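Local coordinates for m3DLH protein (Halieaceae bacterium, PDB 7JKA) that probably hydrolyses dienelactones and related esters as a member of the dienelactone hydrolase family, with a possible link to phosphotriesterase activity, at residues R125-I129 with F246-F250; G135-E140 with T153-L159; S147-T153 with R170-C176; E161-G167 with E195-D199. All blocks are in the same frame, centred on the assembly; numbering follows the deposited sequence.

Overall arrangement
Contacts 1, 2 and 3 are buried in the alpha/beta core, whereas contact 4 lies at the surface, its centre about 19 Å from the centre of the chain. Strands 126-131, 150-154 and 172-178 are successive neighbours in one sheet. Contact 1 packs the C-terminal helix on the first of them, contact 3 zips the second to the third, and contact 2, which shares Thr-153 with contact 3, seats helix 133-143 against the second and the loop after it. Chemistry follows place: apolar packing with few polar bonds in contacts 1 and 2, a backbone ladder in contact 3, and charged side chains in contact 4. Trp-196 of contact 4 reaches inward to Leu-139, Val-173 and Val-175.

Contact 1. Residues R125-I129 with F246-F250; sequences RLAAI and FDEVF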
# COMPACT_ATOMS: atom_id res chain seq x y z
N ARG A 125 -13.77 2.07 -9.33
CA ARG A 125 -12.93 3.15 -8.79
C ARG A 125 -12.15 2.59 -7.61
O ARG A 125 -12.57 2.69 -6.45
CB ARG A 125 -13.78 4.36 -8.39
CG ARG A 125 -14.36 5.13 -9.58
CD ARG A 125 -15.01 6.46 -9.15
NE ARG A 125 -16.17 6.23 -8.30
CZ ARG A 125 -16.72 7.15 -7.52
NH1 ARG A 125 -16.21 8.38 -7.49
NH2 ARG A 125 -17.79 6.85 -6.79
N LEU A 126 -11.00 1.98 -7.91
CA LEU A 126 -10.24 1.26 -6.90
C LEU A 126 -8.79 1.75 -6.89
O LEU A 126 -8.21 2.05 -7.94
CB LEU A 126 -10.26 -0.25 -7.16
CG LEU A 126 -11.64 -0.88 -7.19
CD1 LEU A 126 -11.57 -2.32 -7.63
CD2 LEU A 126 -12.29 -0.82 -5.80
N ALA A 127 -8.21 1.78 -5.70
CA ALA A 127 -6.79 2.07 -5.57
C ALA A 127 -6.17 1.16 -4.52
O ALA A 127 -6.86 0.57 -3.69
CB ALA A 127 -6.55 3.54 -5.18
N ALA A 128 -4.84 1.10 -4.56
CA ALA A 128 -4.09 0.47 -3.49
C ALA A 128 -2.97 1.39 -3.06
O ALA A 128 -2.29 1.96 -3.91
CB ALA A 128 -3.49 -0.89 -3.93
N ILE A 129 -2.78 1.50 -1.76
CA ILE A 129 -1.63 2.20 -1.22
C ILE A 129 -0.91 1.26 -0.25
O ILE A 129 -1.46 0.26 0.22
CB ILE A 129 -1.99 3.52 -0.51
CG1 ILE A 129 -2.70 3.30 0.84
CG2 ILE A 129 -2.80 4.40 -1.44
CD1 ILE A 129 -2.86 4.64 1.64
N PHE A 246 -5.69 10.58 -6.72
CA PHE A 246 -7.01 9.97 -6.55
C PHE A 246 -8.10 10.87 -7.14
O PHE A 246 -9.01 10.38 -7.82
CB PHE A 246 -7.28 9.71 -5.08
CG PHE A 246 -6.52 8.54 -4.51
CD1 PHE A 246 -5.66 7.77 -5.29
CD2 PHE A 246 -6.63 8.23 -3.16
CE1 PHE A 246 -4.96 6.69 -4.74
CE2 PHE A 246 -5.95 7.14 -2.61
CZ PHE A 246 -5.12 6.38 -3.39
N ASP A 247 -8.02 12.18 -6.91
CA ASP A 247 -9.03 13.09 -7.46
C ASP A 247 -9.05 13.02 -8.97
O ASP A 247 -10.11 13.06 -9.61
CB ASP A 247 -8.76 14.53 -7.01
CG ASP A 247 -9.15 14.79 -5.59
OD1 ASP A 247 -9.78 13.92 -4.95
OD2 ASP A 247 -8.82 15.89 -5.09
N GLU A 248 -7.86 12.95 -9.57
CA GLU A 248 -7.76 12.86 -11.02
C GLU A 248 -8.46 11.61 -11.54
O GLU A 248 -9.22 11.66 -12.52
CB GLU A 248 -6.28 12.88 -11.39
CG GLU A 248 -5.95 12.85 -12.85
CD GLU A 248 -4.48 12.57 -13.06
OE1 GLU A 248 -3.65 13.48 -12.82
OE2 GLU A 248 -4.15 11.42 -13.43
N VAL A 249 -8.22 10.48 -10.87
CA VAL A 249 -8.73 9.20 -11.33
C VAL A 249 -10.20 9.02 -10.98
O VAL A 249 -10.98 8.50 -11.79
CB VAL A 249 -7.86 8.07 -10.74
CG1 VAL A 249 -8.42 6.70 -11.16
CG2 VAL A 249 -6.42 8.23 -11.17
N PHE A 250 -10.62 9.46 -9.79
CA PHE A 250 -11.91 9.09 -9.21
C PHE A 250 -13.00 10.14 -9.31
O PHE A 250 -14.18 9.78 -9.26
CB PHE A 250 -11.77 8.78 -7.72
CG PHE A 250 -10.94 7.58 -7.43
CD1 PHE A 250 -10.79 6.58 -8.39
CD2 PHE A 250 -10.31 7.46 -6.21
CE1 PHE A 250 -10.03 5.46 -8.12
CE2 PHE A 250 -9.55 6.33 -5.93
CZ PHE A 250 -9.40 5.36 -6.90
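Phe-246 and Phe-250, one turn apart on the helix, present their rings to the strand and receive Ala-127 between them. The Ala-127 CB methyl sits 3.6 Å from CE1 of Phe-246 and 3.8 Å from CZ of Phe-250, where it meets the ring edge. Ile-129 adds its CG2 branch, 3.6 Å from CZ of Phe-246 and close to the plane of that ring. At the other end, CB of Arg-125 lies 3.7 Å from CD1 of Phe-250, and the chain then bends at chi3 (-65°) to carry NH1 to the carbonyl O of Phe-250, a bond of 3.0 Å with the acceptor near the guanidinium plane. Replacing Arg-125 with an alanine would probably leave this carbonyl at the helix end without its donor and Asp-122, which pairs with NE, without its salt-bridge mate. Further out, Pro-43 touches both Arg-125 and Phe-250, while Leu-65 of helix 56-67 and Val-152 of strand 150-154 close around Phe-246 and Ile-129. The strand and helix segments run nearly antiparallel, at 157°. A C-terminal helix packed along the central parallel strands in this way is characteristic of the alpha/beta-hydrolase fold.

Contact 2. Residues G135-E140 with T153-L159; sequences GTTALE and TFHAGLL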
# COMPACT_ATOMS: atom_id res chain seq x y z
N GLY A 135 3.91 -1.04 0.55
CA GLY A 135 3.98 -0.41 -0.76
C GLY A 135 4.51 -1.38 -1.79
O GLY A 135 4.01 -1.43 -2.92
N THR A 136 5.55 -2.13 -1.43
CA THR A 136 6.04 -3.17 -2.32
C THR A 136 4.91 -4.12 -2.67
O THR A 136 4.76 -4.53 -3.83
CB THR A 136 7.19 -3.92 -1.64
OG1 THR A 136 8.06 -2.98 -0.96
CG2 THR A 136 7.96 -4.75 -2.66
N THR A 137 4.08 -4.45 -1.67
CA THR A 137 2.93 -5.34 -1.86
C THR A 137 1.93 -4.74 -2.83
O THR A 137 1.41 -5.43 -3.71
CB THR A 137 2.27 -5.61 -0.50
OG1 THR A 137 3.23 -6.26 0.35
CG2 THR A 137 1.09 -6.56 -0.64
N ALA A 138 1.65 -3.43 -2.68
CA ALA A 138 0.72 -2.78 -3.61
C ALA A 138 1.22 -2.86 -5.05
O ALA A 138 0.41 -3.06 -5.98
CB ALA A 138 0.51 -1.33 -3.16
N LEU A 139 2.53 -2.71 -5.27
CA LEU A 139 3.08 -2.83 -6.62
C LEU A 139 3.03 -4.27 -7.12
O LEU A 139 2.85 -4.49 -8.33
CB LEU A 139 4.51 -2.29 -6.65
CG LEU A 139 4.58 -0.75 -6.57
CD1 LEU A 139 6.05 -0.30 -6.47
CD2 LEU A 139 3.89 -0.14 -7.79
N GLU A 140 3.18 -5.27 -6.23
CA GLU A 140 2.98 -6.65 -6.66
C GLU A 140 1.55 -6.87 -7.12
O GLU A 140 1.30 -7.57 -8.11
CB GLU A 140 3.31 -7.62 -5.53
CG GLU A 140 4.80 -7.74 -5.25
CD GLU A 140 5.59 -8.19 -6.45
OE1 GLU A 140 5.49 -9.37 -6.83
OE2 GLU A 140 6.33 -7.35 -7.01
N THR A 153 2.76 4.38 -3.37
CA THR A 153 3.62 3.79 -2.35
C THR A 153 4.29 4.88 -1.52
O THR A 153 4.59 5.97 -2.01
CB THR A 153 4.69 2.88 -2.96
OG1 THR A 153 5.67 3.64 -3.70
CG2 THR A 153 4.05 1.90 -3.90
N PHE A 154 4.51 4.57 -0.25
CA PHE A 154 5.18 5.49 0.66
C PHE A 154 6.38 4.78 1.26
O PHE A 154 6.22 3.73 1.90
CB PHE A 154 4.25 5.97 1.78
CG PHE A 154 3.01 6.68 1.29
CD1 PHE A 154 1.83 5.98 1.03
CD2 PHE A 154 3.01 8.06 1.15
CE1 PHE A 154 0.69 6.63 0.60
CE2 PHE A 154 1.88 8.74 0.71
CZ PHE A 154 0.70 8.01 0.44
N HIS A 155 7.57 5.34 1.05
CA HIS A 155 8.84 4.79 1.54
C HIS A 155 8.89 3.27 1.40
O HIS A 155 9.18 2.54 2.35
CB HIS A 155 9.16 5.24 2.98
CG HIS A 155 8.02 5.15 3.95
ND1 HIS A 155 7.71 4.00 4.65
CD2 HIS A 155 7.14 6.09 4.38
CE1 HIS A 155 6.67 4.23 5.44
NE2 HIS A 155 6.30 5.49 5.29
N ALA A 156 8.65 2.80 0.18
CA ALA A 156 8.58 1.36 -0.13
C ALA A 156 9.87 0.83 -0.71
O ALA A 156 10.46 1.43 -1.61
CB ALA A 156 7.45 1.09 -1.13
N GLY A 157 10.28 -0.35 -0.23
CA GLY A 157 11.28 -1.11 -0.95
C GLY A 157 10.77 -1.50 -2.32
O GLY A 157 9.56 -1.64 -2.54
N LEU A 158 11.69 -1.63 -3.26
CA LEU A 158 11.37 -1.93 -4.63
C LEU A 158 12.14 -3.17 -5.06
O LEU A 158 13.27 -3.41 -4.63
CB LEU A 158 11.73 -0.76 -5.55
CG LEU A 158 10.99 0.53 -5.15
CD1 LEU A 158 11.65 1.72 -5.85
CD2 LEU A 158 9.50 0.45 -5.48
N LEU A 159 11.53 -3.97 -5.93
CA LEU A 159 12.26 -5.11 -6.45
C LEU A 159 11.82 -5.36 -7.88
O LEU A 159 10.76 -4.90 -8.30
CB LEU A 159 12.06 -6.36 -5.58
CG LEU A 159 10.82 -7.22 -5.79
CD1 LEU A 159 11.02 -8.55 -5.06
CD2 LEU A 159 9.60 -6.51 -5.26
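Gly-135 and Thr-153 bring the helix and the end of the strand together, their CA atoms 4.5 Å apart; from there the chain of 153-159 leaves the sheet and passes along the helix as a loop. Glycine permits this closeness, since a CB at position 135 would run into the CB of Ala-156 and crowd that of Thr-153. The Ala-156 methyl instead rests 3.8 Å from the CA of Gly-135. Thr-153 turns its CG2 methyl to the helix, where it lies 3.5 Å from the carbonyl O of Gly-135 and 3.8 Å from CG of Leu-139, the two side chains crossing at about a right angle. Beyond, CD1 of Leu-139 meets CD2 of Leu-158 at 3.7 Å. Thr-136 serves the loop with both branches. Its OG1, beside its own backbone N (chi1 -42°), donates to the carbonyl O of Gly-157 at 2.6 Å, coming from above the carbonyl plane, while its CG2 lies 3.5 Å from CD2 of Leu-159. That same CD2 also reaches OE2 of Glu-140, whose carboxylate is engaged by Arg-101, Arg-105 and Arg-143. The helix follows strand 126-131 and precedes strand 150-154 in a beta-alpha-beta unit, and it begins beside Cys-132, consistent with a nucleophile elbow. The chemistry is thus mostly apolar, with a single hydroxyl bond across the contact: methyl groups fit the loop to the helix, and the buried Thr-136 hydroxyl links the helix to a backbone carbonyl of the loop.

Contact 3. Residues S147-T153 with R170-C176; sequences SLGAIVT and RGRVLVC
Val-152 and Leu-174 lie side by side and point the same way from the sheet, with CG1 of Val-152 3.9 Å from CD2 of Leu-174. The valine places CG1 opposite its backbone N (chi1 -174°), and the same methyl also approaches SG of Cys-176. Ala-150 and Arg-172 share this face, which helix 232-250 covers through Phe-246, Leu-245 and Val-249. On the other face CD1 of Ile-151 lies 4.2 Å from CG2 of Val-173, a looser meeting. Thr-153 crosses Val-175 obliquely, its OG1 3.6 Å from CG1 of the valine. A water joins the Thr-153 hydroxyl to the carbonyl O of Cys-176, to which it donates. At the Gly-149 end of the ladder a second water donates to the carbonyl O of Gly-149 and accepts from NE of Arg-172, whose NH1 forms a salt bridge with Glu-248. The guanidinium of Arg-170 is laid flat against the backbone of Ser-147, with the serine CA 3.8 Å above its centre, and its NH2 bonds to the carbonyl of Gly-145. Where the segments draw together at Gly-149 and Gly-171, their CA atoms are 4.1 Å apart; a side chain on Gly-171 would collide with the carbonyl O of Leu-148. Between the two faces, five backbone hydrogen bonds join the strands, from Arg-172 N to Gly-149 O (2.9 Å) through to Cys-176 N to Thr-153 O (2.9 Å). The strands, at 8° to each other, form a parallel pair within the central sheet of an alpha/beta hydrolase, with helices on both faces.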
# COMPACT_ATOMS: atom_id res chain seq x y z
N SER A 147 -7.41 -5.12 -11.35
CA SER A 147 -8.12 -3.95 -11.86
C SER A 147 -8.04 -2.86 -10.81
O SER A 147 -8.87 -2.79 -9.89
CB SER A 147 -9.56 -4.31 -12.20
OG SER A 147 -10.24 -3.17 -12.69
N LEU A 148 -7.03 -2.00 -10.93
CA LEU A 148 -6.78 -0.88 -10.02
C LEU A 148 -6.54 0.36 -10.84
O LEU A 148 -5.75 0.34 -11.79
CB LEU A 148 -5.54 -1.09 -9.15
CG LEU A 148 -5.50 -2.19 -8.11
CD1 LEU A 148 -4.07 -2.39 -7.65
CD2 LEU A 148 -6.40 -1.81 -6.95
N GLY A 149 -7.19 1.47 -10.46
CA GLY A 149 -6.98 2.71 -11.18
C GLY A 149 -5.76 3.48 -10.73
O GLY A 149 -5.24 4.29 -11.50
N ALA A 150 -5.28 3.24 -9.51
CA ALA A 150 -4.18 4.03 -8.97
C ALA A 150 -3.46 3.22 -7.91
O ALA A 150 -4.09 2.43 -7.18
CB ALA A 150 -4.66 5.35 -8.35
N ILE A 151 -2.15 3.38 -7.84
CA ILE A 151 -1.31 2.74 -6.85
C ILE A 151 -0.36 3.80 -6.33
O ILE A 151 0.28 4.49 -7.13
CB ILE A 151 -0.50 1.57 -7.43
CG1 ILE A 151 -1.42 0.53 -8.08
CG2 ILE A 151 0.34 0.93 -6.36
CD1 ILE A 151 -1.53 0.74 -9.56
N VAL A 152 -0.27 3.94 -5.01
CA VAL A 152 0.63 4.93 -4.40
C VAL A 152 1.44 4.23 -3.33
O VAL A 152 0.86 3.55 -2.47
CB VAL A 152 -0.12 6.12 -3.80
CG1 VAL A 152 0.91 7.17 -3.31
CG2 VAL A 152 -1.06 6.74 -4.83
N THR A 153 2.76 4.38 -3.37
CA THR A 153 3.62 3.79 -2.35
C THR A 153 4.29 4.88 -1.52
O THR A 153 4.59 5.97 -2.01
CB THR A 153 4.69 2.88 -2.96
OG1 THR A 153 5.67 3.64 -3.70
CG2 THR A 153 4.05 1.90 -3.90
N ARG A 170 -2.21 -1.72 -14.78
CA ARG A 170 -3.33 -1.08 -15.43
C ARG A 170 -3.65 0.29 -14.86
O ARG A 170 -4.38 1.06 -15.51
CB ARG A 170 -4.55 -1.97 -15.34
CG ARG A 170 -4.25 -3.31 -15.99
CD ARG A 170 -5.21 -4.35 -15.58
NE ARG A 170 -6.56 -3.91 -15.88
CZ ARG A 170 -7.62 -4.67 -15.66
NH1 ARG A 170 -8.84 -4.22 -15.95
NH2 ARG A 170 -7.46 -5.89 -15.16
N GLY A 171 -3.10 0.64 -13.69
CA GLY A 171 -3.41 1.89 -13.04
C GLY A 171 -2.29 2.92 -13.17
O GLY A 171 -1.22 2.66 -13.71
N ARG A 172 -2.58 4.10 -12.64
CA ARG A 172 -1.57 5.15 -12.56
C ARG A 172 -0.75 4.94 -11.30
O ARG A 172 -1.31 4.66 -10.23
CB ARG A 172 -2.25 6.52 -12.54
CG ARG A 172 -3.24 6.62 -13.70
CD ARG A 172 -4.00 7.92 -13.76
NE ARG A 172 -5.15 7.73 -14.64
CZ ARG A 172 -5.90 8.71 -15.13
NH1 ARG A 172 -5.61 9.98 -14.85
NH2 ARG A 172 -6.92 8.41 -15.91
N VAL A 173 0.57 5.05 -11.42
CA VAL A 173 1.50 4.68 -10.36
C VAL A 173 2.16 5.94 -9.84
O VAL A 173 2.61 6.77 -10.64
CB VAL A 173 2.57 3.69 -10.85
CG1 VAL A 173 3.60 3.46 -9.74
CG2 VAL A 173 1.94 2.38 -11.26
N LEU A 174 2.19 6.11 -8.52
CA LEU A 174 2.94 7.19 -7.87
C LEU A 174 3.79 6.60 -6.75
O LEU A 174 3.25 6.00 -5.82
CB LEU A 174 2.00 8.26 -7.31
CG LEU A 174 2.67 9.30 -6.40
CD1 LEU A 174 3.66 10.17 -7.16
CD2 LEU A 174 1.61 10.15 -5.79
N VAL A 175 5.11 6.75 -6.86
CA VAL A 175 6.05 6.30 -5.83
C VAL A 175 6.50 7.52 -5.04
O VAL A 175 7.10 8.44 -5.62
CB VAL A 175 7.27 5.59 -6.44
CG1 VAL A 175 8.32 5.32 -5.37
CG2 VAL A 175 6.83 4.27 -7.08
N CYS A 176 6.22 7.55 -3.74
CA CYS A 176 6.70 8.60 -2.84
C CYS A 176 7.88 8.06 -2.05
O CYS A 176 7.71 7.23 -1.14
CB CYS A 176 5.60 9.09 -1.90
SG CYS A 176 4.12 9.70 -2.77
O HOH W 1 -6.37 4.87 -13.92
O HOH W 2 7.81 4.52 -2.08

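Contact 4. Residues E161-G167 with E195-D199; sequences ELPEDAG and EWRRD
The guanidinium of Arg-198 has the methyl of Ala-166 over one face, 3.5 Å from NH1 to CB, CA of Glu-195 over the opposite face, 4.1 Å above the plane near the rim, and carboxylates of Glu-161 and Asp-199 at its edge. Glu-161 is gripped end-on: NH1 bonds to OE1 and NH2 to OE2, both at 3.0 Å, with the carboxylate turned 21° from the guanidinium plane. Asp-199 is held side-on, its OD1 2.7 Å from NE of Arg-198 and its OD2 bonded to NH1. The NH of Gly-167 reaches this OD2 from the opposite face of the carboxylate, at 2.9 Å. The carboxylates of Glu-161 and Glu-195 stack, 14° from parallel, as their chains slide past each other in opposite directions. Such neighbouring like charges would probably repel, but each has a cationic partner: Arg-198 for Glu-161 and Arg-143 for Glu-195. OE2 of Glu-195 accepts a hydrogen bond from the backbone N of Glu-161, nearly straight at 2.9 Å. Glu-161 places CG between its backbone N and carbonyl carbon (chi1 70°), which lets the extended chain reach Arg-198. Replacing Glu-161 with an alanine would probably cost Arg-198 its end-on partner, leaving the guanidinium to Asp-199 alone among these acids. The arrangement is a surface salt-bridge network joining the loop that precedes strand 172-178 to the C-terminal end of helix 186-198.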
# COMPACT_ATOMS: atom_id res chain seq x y z
N GLU A 161 10.35 -6.80 -11.40
CA GLU A 161 9.19 -7.55 -11.84
C GLU A 161 9.55 -9.01 -12.10
O GLU A 161 10.72 -9.39 -12.19
CB GLU A 161 8.62 -6.97 -13.14
CG GLU A 161 9.56 -7.21 -14.34
CD GLU A 161 9.02 -6.68 -15.67
OE1 GLU A 161 7.93 -6.06 -15.67
OE2 GLU A 161 9.69 -6.88 -16.71
N LEU A 162 8.50 -9.83 -12.24
CA LEU A 162 8.61 -11.12 -12.90
C LEU A 162 8.46 -10.91 -14.41
O LEU A 162 7.80 -9.95 -14.84
CB LEU A 162 7.54 -12.08 -12.40
CG LEU A 162 7.53 -12.46 -10.92
CD1 LEU A 162 6.34 -13.35 -10.66
CD2 LEU A 162 8.81 -13.20 -10.54
N PRO A 163 9.08 -11.75 -15.24
CA PRO A 163 8.98 -11.52 -16.69
C PRO A 163 7.56 -11.40 -17.21
O PRO A 163 7.30 -10.59 -18.12
CB PRO A 163 9.69 -12.76 -17.27
CG PRO A 163 10.67 -13.13 -16.22
CD PRO A 163 9.98 -12.87 -14.91
N GLU A 164 6.62 -12.17 -16.66
CA GLU A 164 5.26 -12.14 -17.18
C GLU A 164 4.51 -10.87 -16.80
O GLU A 164 3.38 -10.70 -17.25
CB GLU A 164 4.46 -13.35 -16.70
CG GLU A 164 4.34 -13.46 -15.20
CD GLU A 164 5.34 -14.44 -14.62
OE1 GLU A 164 6.54 -14.41 -15.03
OE2 GLU A 164 4.92 -15.24 -13.76
N ASP A 165 5.11 -10.01 -15.96
CA ASP A 165 4.45 -8.79 -15.51
C ASP A 165 4.46 -7.69 -16.56
O ASP A 165 3.81 -6.66 -16.34
CB ASP A 165 5.12 -8.24 -14.26
CG ASP A 165 5.04 -9.17 -13.08
OD1 ASP A 165 4.25 -10.14 -13.12
OD2 ASP A 165 5.77 -8.90 -12.10
N ALA A 166 5.20 -7.85 -17.65
CA ALA A 166 5.29 -6.79 -18.65
C ALA A 166 3.91 -6.40 -19.16
O ALA A 166 3.11 -7.26 -19.57
CB ALA A 166 6.18 -7.24 -19.80
N GLY A 167 3.61 -5.10 -19.10
CA GLY A 167 2.35 -4.57 -19.57
C GLY A 167 1.13 -4.85 -18.72
O GLY A 167 0.02 -4.48 -19.13
N GLU A 195 11.18 -0.67 -16.28
CA GLU A 195 9.98 -1.44 -16.57
C GLU A 195 8.84 -0.53 -16.99
O GLU A 195 8.17 -0.76 -18.00
CB GLU A 195 9.55 -2.26 -15.35
CG GLU A 195 10.59 -3.26 -14.88
CD GLU A 195 10.33 -3.78 -13.49
OE1 GLU A 195 9.31 -3.40 -12.87
OE2 GLU A 195 11.17 -4.56 -13.01
N TRP A 196 8.64 0.54 -16.22
CA TRP A 196 7.50 1.41 -16.46
C TRP A 196 7.70 2.25 -17.72
O TRP A 196 6.72 2.54 -18.41
CB TRP A 196 7.26 2.27 -15.22
CG TRP A 196 6.97 1.42 -14.00
CD1 TRP A 196 6.57 0.10 -13.99
CD2 TRP A 196 7.09 1.82 -12.63
NE1 TRP A 196 6.42 -0.33 -12.69
CE2 TRP A 196 6.73 0.70 -11.84
CE3 TRP A 196 7.46 3.01 -11.99
CZ2 TRP A 196 6.73 0.74 -10.44
CZ3 TRP A 196 7.45 3.06 -10.60
CH2 TRP A 196 7.08 1.93 -9.84
N ARG A 197 8.95 2.63 -18.04
CA ARG A 197 9.23 3.31 -19.30
C ARG A 197 8.96 2.38 -20.48
O ARG A 197 8.34 2.77 -21.47
CB ARG A 197 10.68 3.80 -19.34
CG ARG A 197 10.97 4.97 -18.40
CD ARG A 197 12.40 5.48 -18.54
NE ARG A 197 12.63 6.06 -19.86
CZ ARG A 197 13.71 6.78 -20.18
NH1 ARG A 197 14.65 7.00 -19.28
NH2 ARG A 197 13.83 7.27 -21.41
N ARG A 198 9.44 1.14 -20.38
CA ARG A 198 9.23 0.17 -21.46
C ARG A 198 7.75 -0.02 -21.76
O ARG A 198 7.35 -0.07 -22.93
CB ARG A 198 9.86 -1.16 -21.07
CG ARG A 198 9.61 -2.29 -22.07
CD ARG A 198 9.87 -3.63 -21.40
NE ARG A 198 8.91 -3.87 -20.33
CZ ARG A 198 9.15 -4.60 -19.25
NH1 ARG A 198 8.21 -4.74 -18.34
NH2 ARG A 198 10.34 -5.17 -19.06
N ASP A 199 6.93 -0.13 -20.72
CA ASP A 199 5.53 -0.47 -20.91
C ASP A 199 4.64 0.76 -21.00
O ASP A 199 3.42 0.63 -21.08
CB ASP A 199 5.05 -1.38 -19.78
CG ASP A 199 5.80 -2.70 -19.75
OD1 ASP A 199 6.35 -3.09 -20.80
OD2 ASP A 199 5.85 -3.31 -18.66